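Local coordinates for protein quercetin 2,3-dioxygenase (Escherichia coli, PDB 1TQ5) that has quercetin 2,3-dioxygenase activity in vitro, using a divalent metal and O2 to open the flavonol ring with release of carbon monoxide, at residues Y67-T72 with R111-Q116; G88-M93 with R133-V138; K141-S146 with E161-A166. All blocks are in the same frame, centred on the assembly; numbering follows the deposited sequence.

Three contacts show how a bicupin divides its chemistry between sheet interiors and the seam between domains. Contacts 1 and 3 are antiparallel strand pairs, one in each cupin domain, and each carries a classic beta bulge; contact 3 is buried, whereas contact 1 mixes a buried end with a solvent-facing salt bridge. Contact 2, the smallest, lies where the chain leaves the first domain: its chemistry is a bound cadmium ion, a water bridge and two phenylalanines. Contacts 1 and 2 share a sheet, since strands 63-70 and 90-94 are neighbours. Contact 3 meets both across the domain seam, Arg164 reaching the carbonyl of Gly88 and, weakly, the hydroxyl of Tyr67.

Contact 1: Y67-T72 with R111-Q116; sequences YVLEGT and RLHLYQ
Glu70 and Arg111 join by a salt bridge at one end of this strand pair, and the glutamate can be followed outward atom by atom. Its CB packs on His113 CB at 3.8 Å. With CG anti to the backbone N (chi1 -179°), the extended chain runs out from the sheet to the guanidinium edge. There OE2 takes the NE proton of Arg111 at 2.9 Å, the donor standing above the carboxylate plane although OE2 lies close to the guanidinium plane. OE1 receives weaker bonds from Arg111 NH1 and from a water also bound to His113 ND1.

Glu70 is itself part of a classic beta bulge: Leu69 N (2.8 Å) and Glu70 N (3.1 Å) both donate to His113 O. The extra residue turns Leu69 toward the opposite strand, and its CD1 sits 3.8 Å from the centroid of the His113 ring, over one face, while also reaching Tyr115 CD1 at 3.5 Å. Asp45 binds His113 NE2. On the other side of the sheet, Val68 CG1 meets Leu112 CD1 at 3.9 Å, beside Val73 of the cupin's second sheet. With a water, Asp45 and the leucine methyl around it, the imidazole is probably fixed in rotation.

Contact 2: G88-M93 with R133-V138; sequences GEFQIM and RRFDAV. With CD (cadmium ion), chain E.
Glu89 OE1 is gripped by a cadmium ion at 2.5 Å and weakly by a hydrogen bond from Gln132, while OE2 of the same carboxylate, facing Arg134, binds the metal at 2.6 Å. The aliphatic part of Arg134 flanks this second oxygen, its CD coming within 3.4 Å of Glu89 OE2. A water adds a further ligand to the chelated ion, which is distinct from the one held by His59 and His101. The Arg134 guanidinium comes obliquely to the carboxylate, their planes 58° apart, and its positive charge would probably add to the metal's in drawing electrons from OE2.

Strand 90-94 belongs to the N-terminal cupin sheet, whose outermost strand, 129-133, leads into the loop that crosses toward strand 141-146 of the second cupin domain. In the loop the two backbones are joined through a water, which accepts from Phe135 N at 2.7 Å and donates a weak bond to Gly88 O. Arg164 of the second domain also binds that carbonyl.

Beside the bridge, Phe90 CD2 touches Phe135 CE2 at 3.8 Å. The two rings are steeply inclined, planes at 82°, and meet obliquely. Arg133 CG lies 3.9 Å above the Phe135 ring, over its centre. The Phe90 ring is stacked on that of Tyr67, and both phenylalanines rest on Val144 across the domain seam.

Contact 3: K141-S146 with E161-A166; sequences KQLVLS and ELYRWA
Lys141 lies in the groove between two aromatic side chains of the facing strand, Tyr163 and Trp165. Because CG is anti to the backbone N (chi1 -174°) and every later torsion is extended, its methylenes form one straight ridge: CD sits 3.9 Å from the centroid of the Trp165 six-membered ring, and CE 3.7 Å from that of Tyr163. NZ continues over the tyrosine face as a cation-pi partner at 4.7 Å from the ring centroid. The opposite face of Tyr163 takes the CD1 methyl of Leu143, 3.6 Å above the plane and offset toward the rim, so the ring is a wedge between two residues of one strand. Its hydroxyl donates to Glu161 OE1, while OE2 of that glutamate is in a salt bridge with Arg150.

In the C-terminal cupin this side looks toward strand 172-175 of the second sheet, where His175 meets Tyr163 edge-to-face; the reverse side faces the first domain. A classic beta bulge sets Val144 and Leu145 opposite the single residue Leu162, whose O accepts from Val144 N at 2.8 Å and more weakly from Leu145 N. It turns Val144 toward the facing strand, where CG2 presses on Arg164 CB, while Leu145 and Leu162 lie side by side on the reverse side, CD1 to CD2 3.8 Å apart. Farther along, Gln142 runs beside Arg164, and OE1 takes the NH1 proton at 2.6 Å on a lone pair, amide and guanidinium nearly coplanar.

Contact 1: Y67-T72 with R111-Q116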
loop_
_atom_site.group_PDB
_atom_site.type_symbol
_atom_site.label_atom_id
_atom_site.label_comp_id
_atom_site.label_asym_id
_atom_site.label_seq_id
_atom_site.Cartn_x
_atom_site.Cartn_y
_atom_site.Cartn_z
ATOM N N TYR A 67 -5.342 3.269 0.142
ATOM C CA TYR A 67 -6.280 2.176 0.371
ATOM C C TYR A 67 -7.008 2.478 1.679
ATOM O O TYR A 67 -6.399 2.490 2.747
ATOM C CB TYR A 67 -5.549 0.831 0.464
ATOM C CG TYR A 67 -6.471 -0.347 0.707
ATOM C CD1 TYR A 67 -7.752 -0.383 0.148
ATOM C CD2 TYR A 67 -6.058 -1.435 1.473
ATOM C CE1 TYR A 67 -8.600 -1.471 0.347
ATOM C CE2 TYR A 67 -6.899 -2.533 1.678
ATOM C CZ TYR A 67 -8.170 -2.541 1.110
ATOM O OH TYR A 67 -9.005 -3.617 1.299
ATOM N N VAL A 68 -8.308 2.751 1.579
ATOM C CA VAL A 68 -9.121 3.074 2.746
ATOM C C VAL A 68 -9.652 1.811 3.415
ATOM O O VAL A 68 -10.330 0.997 2.786
ATOM C CB VAL A 68 -10.313 3.975 2.363
ATOM C CG1 VAL A 68 -11.076 4.388 3.613
ATOM C CG2 VAL A 68 -9.812 5.208 1.607
ATOM N N LEU A 69 -9.337 1.668 4.697
ATOM C CA LEU A 69 -9.745 0.511 5.483
ATOM C C LEU A 69 -11.017 0.761 6.286
ATOM O O LEU A 69 -11.846 -0.136 6.450
ATOM C CB LEU A 69 -8.617 0.125 6.437
ATOM C CG LEU A 69 -7.263 -0.162 5.782
ATOM C CD1 LEU A 69 -6.204 -0.381 6.849
ATOM C CD2 LEU A 69 -7.385 -1.383 4.893
ATOM N N GLU A 70 -11.167 1.982 6.787
ATOM C CA GLU A 70 -12.331 2.338 7.587
ATOM C C GLU A 70 -12.653 3.820 7.418
ATOM O O GLU A 70 -11.751 4.660 7.399
ATOM C CB GLU A 70 -12.049 2.027 9.059
ATOM C CG GLU A 70 -13.198 2.336 10.012
ATOM C CD GLU A 70 -12.775 2.242 11.470
ATOM O OE1 GLU A 70 -12.212 1.196 11.858
ATOM O OE2 GLU A 70 -13.004 3.211 12.229
ATOM N N GLY A 71 -13.940 4.133 7.292
ATOM C CA GLY A 71 -14.347 5.514 7.129
ATOM C C GLY A 71 -14.338 5.992 5.685
ATOM O O GLY A 71 -14.524 5.213 4.745
ATOM N N THR A 72 -14.119 7.291 5.512
ATOM C CA THR A 72 -14.096 7.892 4.191
ATOM C C THR A 72 -12.998 8.945 4.108
ATOM O O THR A 72 -12.673 9.592 5.101
ATOM C CB THR A 72 -15.446 8.587 3.876
ATOM O OG1 THR A 72 -16.530 7.678 4.114
ATOM C CG2 THR A 72 -15.492 9.041 2.416
ATOM N N ARG A 111 -13.839 8.355 12.555
ATOM C CA ARG A 111 -12.426 8.375 12.185
ATOM C C ARG A 111 -12.146 7.762 10.818
ATOM O O ARG A 111 -12.992 7.071 10.233
ATOM C CB ARG A 111 -11.582 7.642 13.233
ATOM C CG ARG A 111 -11.762 6.140 13.238
ATOM C CD ARG A 111 -10.757 5.458 14.166
ATOM N NE ARG A 111 -10.899 4.008 14.101
ATOM C CZ ARG A 111 -10.040 3.138 14.619
ATOM N NH1 ARG A 111 -10.276 1.838 14.504
ATOM N NH2 ARG A 111 -8.950 3.560 15.244
ATOM N N LEU A 112 -10.948 8.026 10.312
ATOM C CA LEU A 112 -10.520 7.503 9.026
ATOM C C LEU A 112 -9.267 6.655 9.215
ATOM O O LEU A 112 -8.326 7.063 9.886
ATOM C CB LEU A 112 -10.235 8.655 8.057
ATOM C CG LEU A 112 -9.450 8.364 6.771
ATOM C CD1 LEU A 112 -10.221 7.426 5.861
ATOM C CD2 LEU A 112 -9.172 9.687 6.059
ATOM N N HIS A 113 -9.269 5.464 8.631
ATOM C CA HIS A 113 -8.122 4.572 8.721
ATOM C C HIS A 113 -7.710 4.186 7.307
ATOM O O HIS A 113 -8.501 3.604 6.558
ATOM C CB HIS A 113 -8.484 3.325 9.522
ATOM C CG HIS A 113 -7.327 2.415 9.776
ATOM N ND1 HIS A 113 -7.468 1.189 10.388
ATOM C CD2 HIS A 113 -6.007 2.551 9.505
ATOM C CE1 HIS A 113 -6.286 0.609 10.483
ATOM N NE2 HIS A 113 -5.382 1.416 9.955
ATOM N N LEU A 114 -6.478 4.513 6.932
ATOM C CA LEU A 114 -6.012 4.192 5.594
ATOM C C LEU A 114 -4.528 3.873 5.483
ATOM O O LEU A 114 -3.742 4.145 6.392
ATOM C CB LEU A 114 -6.335 5.347 4.641
ATOM C CG LEU A 114 -5.713 6.716 4.950
ATOM C CD1 LEU A 114 -4.211 6.663 4.768
ATOM C CD2 LEU A 114 -6.302 7.763 4.029
ATOM N N TYR A 115 -4.169 3.272 4.353
ATOM C CA TYR A 115 -2.784 2.967 4.041
ATOM C C TYR A 115 -2.391 3.970 2.965
ATOM O O TYR A 115 -3.129 4.170 2.005
ATOM C CB TYR A 115 -2.626 1.558 3.460
ATOM C CG TYR A 115 -2.330 0.475 4.472
ATOM C CD1 TYR A 115 -3.301 -0.461 4.824
ATOM C CD2 TYR A 115 -1.068 0.369 5.059
ATOM C CE1 TYR A 115 -3.022 -1.482 5.736
ATOM C CE2 TYR A 115 -0.779 -0.647 5.973
ATOM C CZ TYR A 115 -1.763 -1.571 6.305
ATOM O OH TYR A 115 -1.484 -2.585 7.197
ATOM N N GLN A 116 -1.247 4.617 3.141
ATOM C CA GLN A 116 -0.742 5.566 2.151
ATOM C C GLN A 116 0.524 4.930 1.592
ATOM O O GLN A 116 1.538 4.850 2.278
ATOM C CB GLN A 116 -0.417 6.913 2.797
ATOM C CG GLN A 116 -1.612 7.838 2.921
ATOM C CD GLN A 116 -2.124 8.315 1.573
ATOM O OE1 GLN A 116 -1.445 9.056 0.860
ATOM N NE2 GLN A 116 -3.325 7.889 1.219
HETATM O O HOH W 1 -9.375 -0.698 11.086
HETATM O O HOH W 2 -14.293 8.748 7.918
#

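Contact 2: G88-M93 with R133-V138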
loop_
_atom_site.group_PDB
_atom_site.type_symbol
_atom_site.label_atom_id
_atom_site.label_comp_id
_atom_site.label_asym_id
_atom_site.label_seq_id
_atom_site.Cartn_x
_atom_site.Cartn_y
_atom_site.Cartn_z
ATOM N N GLY A 88 -12.608 0.199 1.684
ATOM C CA GLY A 88 -12.619 -0.876 0.711
ATOM C C GLY A 88 -12.159 -0.433 -0.666
ATOM O O GLY A 88 -11.840 -1.265 -1.515
ATOM N N GLU A 89 -12.114 0.875 -0.899
ATOM C CA GLU A 89 -11.696 1.366 -2.205
ATOM C C GLU A 89 -10.264 1.878 -2.272
ATOM O O GLU A 89 -9.601 2.072 -1.253
ATOM C CB GLU A 89 -12.665 2.442 -2.694
ATOM C CG GLU A 89 -14.068 1.902 -2.938
ATOM C CD GLU A 89 -14.965 2.902 -3.629
ATOM O OE1 GLU A 89 -14.446 3.933 -4.110
ATOM O OE2 GLU A 89 -16.189 2.650 -3.700
ATOM N N PHE A 90 -9.800 2.089 -3.498
ATOM C CA PHE A 90 -8.453 2.566 -3.765
ATOM C C PHE A 90 -8.515 3.842 -4.589
ATOM O O PHE A 90 -9.556 4.199 -5.133
ATOM C CB PHE A 90 -7.675 1.534 -4.592
ATOM C CG PHE A 90 -7.364 0.254 -3.864
ATOM C CD1 PHE A 90 -6.188 0.120 -3.135
ATOM C CD2 PHE A 90 -8.227 -0.830 -3.942
ATOM C CE1 PHE A 90 -5.874 -1.084 -2.496
ATOM C CE2 PHE A 90 -7.926 -2.034 -3.308
ATOM C CZ PHE A 90 -6.745 -2.162 -2.584
ATOM N N GLN A 91 -7.379 4.517 -4.682
ATOM C CA GLN A 91 -7.250 5.714 -5.487
ATOM C C GLN A 91 -5.760 5.785 -5.773
ATOM O O GLN A 91 -4.951 5.337 -4.964
ATOM C CB GLN A 91 -7.718 6.966 -4.731
ATOM C CG GLN A 91 -6.699 7.590 -3.773
ATOM C CD GLN A 91 -7.235 8.830 -3.072
ATOM O OE1 GLN A 91 -8.194 9.446 -3.528
ATOM N NE2 GLN A 91 -6.605 9.205 -1.965
ATOM N N ILE A 92 -5.392 6.294 -6.939
ATOM C CA ILE A 92 -3.981 6.415 -7.253
ATOM C C ILE A 92 -3.735 7.751 -7.926
ATOM O O ILE A 92 -4.590 8.260 -8.654
ATOM C CB ILE A 92 -3.488 5.261 -8.155
ATOM C CG1 ILE A 92 -1.960 5.319 -8.273
ATOM C CG2 ILE A 92 -4.132 5.347 -9.526
ATOM C CD1 ILE A 92 -1.345 4.115 -8.963
HETATM N N MSE A 93 -2.569 8.322 -7.662
HETATM C CA MSE A 93 -2.198 9.608 -8.229
HETATM C C MSE A 93 -0.722 9.603 -8.621
HETATM O O MSE A 93 0.128 9.121 -7.870
HETATM C CB MSE A 93 -2.458 10.697 -7.189
HETATM C CG MSE A 93 -2.250 12.124 -7.655
HETATM SE SE MSE A 93 -2.598 13.282 -6.300
HETATM C CE MSE A 93 -0.983 13.342 -5.499
ATOM N N ARG A 133 -10.937 3.667 -8.562
ATOM C CA ARG A 133 -11.725 2.543 -9.050
ATOM C C ARG A 133 -12.410 1.763 -7.943
ATOM O O ARG A 133 -11.872 1.602 -6.843
ATOM C CB ARG A 133 -10.846 1.584 -9.865
ATOM C CG ARG A 133 -11.588 0.345 -10.380
ATOM C CD ARG A 133 -10.943 -0.193 -11.643
ATOM N NE ARG A 133 -11.769 -1.192 -12.319
ATOM C CZ ARG A 133 -11.555 -1.612 -13.565
ATOM N NH1 ARG A 133 -10.547 -1.116 -14.269
ATOM N NH2 ARG A 133 -12.337 -2.536 -14.107
ATOM N N ARG A 134 -13.611 1.289 -8.248
ATOM C CA ARG A 134 -14.369 0.487 -7.308
ATOM C C ARG A 134 -14.413 -0.934 -7.843
ATOM O O ARG A 134 -15.106 -1.217 -8.827
ATOM C CB ARG A 134 -15.791 1.010 -7.153
ATOM C CG ARG A 134 -16.658 0.094 -6.322
ATOM C CD ARG A 134 -17.947 0.756 -5.927
ATOM N NE ARG A 134 -18.756 -0.135 -5.106
ATOM C CZ ARG A 134 -19.659 0.284 -4.230
ATOM N NH1 ARG A 134 -19.863 1.584 -4.062
ATOM N NH2 ARG A 134 -20.360 -0.595 -3.527
ATOM N N PHE A 135 -13.657 -1.811 -7.193
ATOM C CA PHE A 135 -13.580 -3.217 -7.571
ATOM C C PHE A 135 -14.734 -3.964 -6.922
ATOM O O PHE A 135 -15.243 -3.553 -5.877
ATOM C CB PHE A 135 -12.256 -3.819 -7.089
ATOM C CG PHE A 135 -11.035 -3.160 -7.675
ATOM C CD1 PHE A 135 -10.555 -3.535 -8.928
ATOM C CD2 PHE A 135 -10.370 -2.159 -6.980
ATOM C CE1 PHE A 135 -9.433 -2.923 -9.476
ATOM C CE2 PHE A 135 -9.245 -1.539 -7.523
ATOM C CZ PHE A 135 -8.777 -1.924 -8.775
ATOM N N ASP A 136 -15.146 -5.065 -7.537
ATOM C CA ASP A 136 -16.230 -5.856 -6.980
ATOM C C ASP A 136 -15.642 -6.885 -6.018
ATOM O O ASP A 136 -14.890 -7.768 -6.429
ATOM C CB ASP A 136 -16.999 -6.567 -8.091
ATOM C CG ASP A 136 -18.355 -7.055 -7.630
ATOM O OD1 ASP A 136 -19.260 -6.217 -7.440
ATOM O OD2 ASP A 136 -18.511 -8.280 -7.447
ATOM N N ALA A 137 -15.982 -6.762 -4.737
ATOM C CA ALA A 137 -15.486 -7.679 -3.713
ATOM C C ALA A 137 -15.670 -9.140 -4.122
ATOM O O ALA A 137 -16.643 -9.495 -4.791
ATOM C CB ALA A 137 -16.194 -7.414 -2.388
ATOM N N VAL A 138 -14.725 -9.980 -3.710
ATOM C CA VAL A 138 -14.786 -11.393 -4.036
ATOM C C VAL A 138 -13.580 -12.141 -3.498
ATOM O O VAL A 138 -12.443 -11.847 -3.868
HETATM CD CD CD E . -16.638 4.833 -5.034
HETATM O O HOH W 3 -13.344 -1.495 -4.504
HETATM O O HOH W 4 -15.276 7.079 -5.023
#

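Contact 3: K141-S146 with E161-A166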
loop_
_atom_site.group_PDB
_atom_site.type_symbol
_atom_site.label_atom_id
_atom_site.label_comp_id
_atom_site.label_asym_id
_atom_site.label_seq_id
_atom_site.Cartn_x
_atom_site.Cartn_y
_atom_site.Cartn_z
ATOM N N LYS A 141 -7.792 -13.723 -5.552
ATOM C CA LYS A 141 -6.615 -12.934 -5.900
ATOM C C LYS A 141 -7.009 -11.857 -6.910
ATOM O O LYS A 141 -7.126 -12.122 -8.109
ATOM C CB LYS A 141 -5.549 -13.856 -6.494
ATOM C CG LYS A 141 -4.212 -13.204 -6.784
ATOM C CD LYS A 141 -3.244 -14.244 -7.332
ATOM C CE LYS A 141 -1.856 -13.668 -7.547
ATOM N NZ LYS A 141 -0.886 -14.710 -8.001
ATOM N N GLN A 142 -7.212 -10.641 -6.414
ATOM C CA GLN A 142 -7.622 -9.518 -7.250
ATOM C C GLN A 142 -6.472 -8.577 -7.601
ATOM O O GLN A 142 -5.720 -8.151 -6.728
ATOM C CB GLN A 142 -8.728 -8.740 -6.537
ATOM C CG GLN A 142 -9.265 -7.560 -7.312
ATOM C CD GLN A 142 -10.361 -6.834 -6.557
ATOM O OE1 GLN A 142 -10.109 -6.195 -5.533
ATOM N NE2 GLN A 142 -11.588 -6.936 -7.055
ATOM N N LEU A 143 -6.353 -8.249 -8.884
ATOM C CA LEU A 143 -5.302 -7.359 -9.367
ATOM C C LEU A 143 -5.719 -5.898 -9.194
ATOM O O LEU A 143 -6.727 -5.462 -9.751
ATOM C CB LEU A 143 -5.023 -7.655 -10.840
ATOM C CG LEU A 143 -3.859 -6.933 -11.515
ATOM C CD1 LEU A 143 -2.549 -7.286 -10.816
ATOM C CD2 LEU A 143 -3.810 -7.337 -12.980
ATOM N N VAL A 144 -4.936 -5.142 -8.428
ATOM C CA VAL A 144 -5.242 -3.738 -8.164
ATOM C C VAL A 144 -4.433 -2.772 -9.023
ATOM O O VAL A 144 -4.977 -1.801 -9.556
ATOM C CB VAL A 144 -5.012 -3.402 -6.675
ATOM C CG1 VAL A 144 -5.302 -1.932 -6.415
ATOM C CG2 VAL A 144 -5.912 -4.276 -5.807
ATOM N N LEU A 145 -3.134 -3.029 -9.140
ATOM C CA LEU A 145 -2.256 -2.191 -9.951
ATOM C C LEU A 145 -1.495 -3.069 -10.936
ATOM O O LEU A 145 -1.175 -4.215 -10.635
ATOM C CB LEU A 145 -1.248 -1.439 -9.077
ATOM C CG LEU A 145 -1.759 -0.465 -8.014
ATOM C CD1 LEU A 145 -0.567 0.145 -7.284
ATOM C CD2 LEU A 145 -2.604 0.623 -8.663
ATOM N N SER A 146 -1.220 -2.518 -12.113
ATOM C CA SER A 146 -0.486 -3.219 -13.160
ATOM C C SER A 146 0.156 -2.193 -14.081
ATOM O O SER A 146 -0.329 -1.064 -14.203
ATOM C CB SER A 146 -1.420 -4.108 -13.981
ATOM O OG SER A 146 -1.823 -5.239 -13.231
ATOM N N GLU A 161 3.244 -5.183 -9.955
ATOM C CA GLU A 161 1.856 -5.598 -9.830
ATOM C C GLU A 161 1.493 -5.638 -8.349
ATOM O O GLU A 161 2.316 -6.004 -7.510
ATOM C CB GLU A 161 1.650 -6.989 -10.422
ATOM C CG GLU A 161 1.967 -7.106 -11.894
ATOM C CD GLU A 161 1.613 -8.475 -12.431
ATOM O OE1 GLU A 161 2.003 -9.477 -11.791
ATOM O OE2 GLU A 161 0.953 -8.553 -13.488
ATOM N N LEU A 162 0.260 -5.259 -8.038
ATOM C CA LEU A 162 -0.238 -5.267 -6.670
ATOM C C LEU A 162 -1.546 -6.045 -6.650
ATOM O O LEU A 162 -2.445 -5.791 -7.450
ATOM C CB LEU A 162 -0.492 -3.839 -6.165
ATOM C CG LEU A 162 -1.177 -3.707 -4.793
ATOM C CD1 LEU A 162 -0.313 -4.346 -3.702
ATOM C CD2 LEU A 162 -1.427 -2.231 -4.481
ATOM N N TYR A 163 -1.637 -7.002 -5.738
ATOM C CA TYR A 163 -2.829 -7.821 -5.598
ATOM C C TYR A 163 -3.411 -7.667 -4.202
ATOM O O TYR A 163 -2.673 -7.482 -3.231
ATOM C CB TYR A 163 -2.493 -9.299 -5.788
ATOM C CG TYR A 163 -1.926 -9.674 -7.132
ATOM C CD1 TYR A 163 -2.743 -10.207 -8.127
ATOM C CD2 TYR A 163 -0.568 -9.522 -7.403
ATOM C CE1 TYR A 163 -2.219 -10.584 -9.358
ATOM C CE2 TYR A 163 -0.033 -9.892 -8.629
ATOM C CZ TYR A 163 -0.865 -10.424 -9.602
ATOM O OH TYR A 163 -0.342 -10.791 -10.824
ATOM N N ARG A 164 -4.734 -7.717 -4.113
ATOM C CA ARG A 164 -5.413 -7.696 -2.827
ATOM C C ARG A 164 -5.887 -9.145 -2.749
ATOM O O ARG A 164 -6.672 -9.592 -3.582
ATOM C CB ARG A 164 -6.609 -6.748 -2.815
ATOM C CG ARG A 164 -7.416 -6.866 -1.531
ATOM C CD ARG A 164 -8.457 -5.767 -1.383
ATOM N NE ARG A 164 -9.409 -5.714 -2.489
ATOM C CZ ARG A 164 -10.446 -4.883 -2.529
ATOM N NH1 ARG A 164 -11.265 -4.892 -3.572
ATOM N NH2 ARG A 164 -10.667 -4.044 -1.523
ATOM N N TRP A 165 -5.389 -9.874 -1.757
ATOM C CA TRP A 165 -5.705 -11.286 -1.608
ATOM C C TRP A 165 -6.549 -11.582 -0.370
ATOM O O TRP A 165 -6.073 -11.458 0.760
ATOM C CB TRP A 165 -4.391 -12.071 -1.520
ATOM C CG TRP A 165 -4.399 -13.404 -2.195
ATOM C CD1 TRP A 165 -5.438 -14.288 -2.269
ATOM C CD2 TRP A 165 -3.295 -14.028 -2.858
ATOM N NE1 TRP A 165 -5.050 -15.423 -2.938
ATOM C CE2 TRP A 165 -3.738 -15.291 -3.311
ATOM C CE3 TRP A 165 -1.972 -13.644 -3.115
ATOM C CZ2 TRP A 165 -2.905 -16.172 -4.008
ATOM C CZ3 TRP A 165 -1.143 -14.521 -3.808
ATOM C CH2 TRP A 165 -1.615 -15.770 -4.246
ATOM N N ALA A 166 -7.802 -11.970 -0.583
ATOM C CA ALA A 166 -8.677 -12.309 0.533
ATOM C C ALA A 166 -8.657 -13.828 0.675
ATOM O O ALA A 166 -8.898 -14.548 -0.292
ATOM C CB ALA A 166 -10.097 -11.816 0.270
#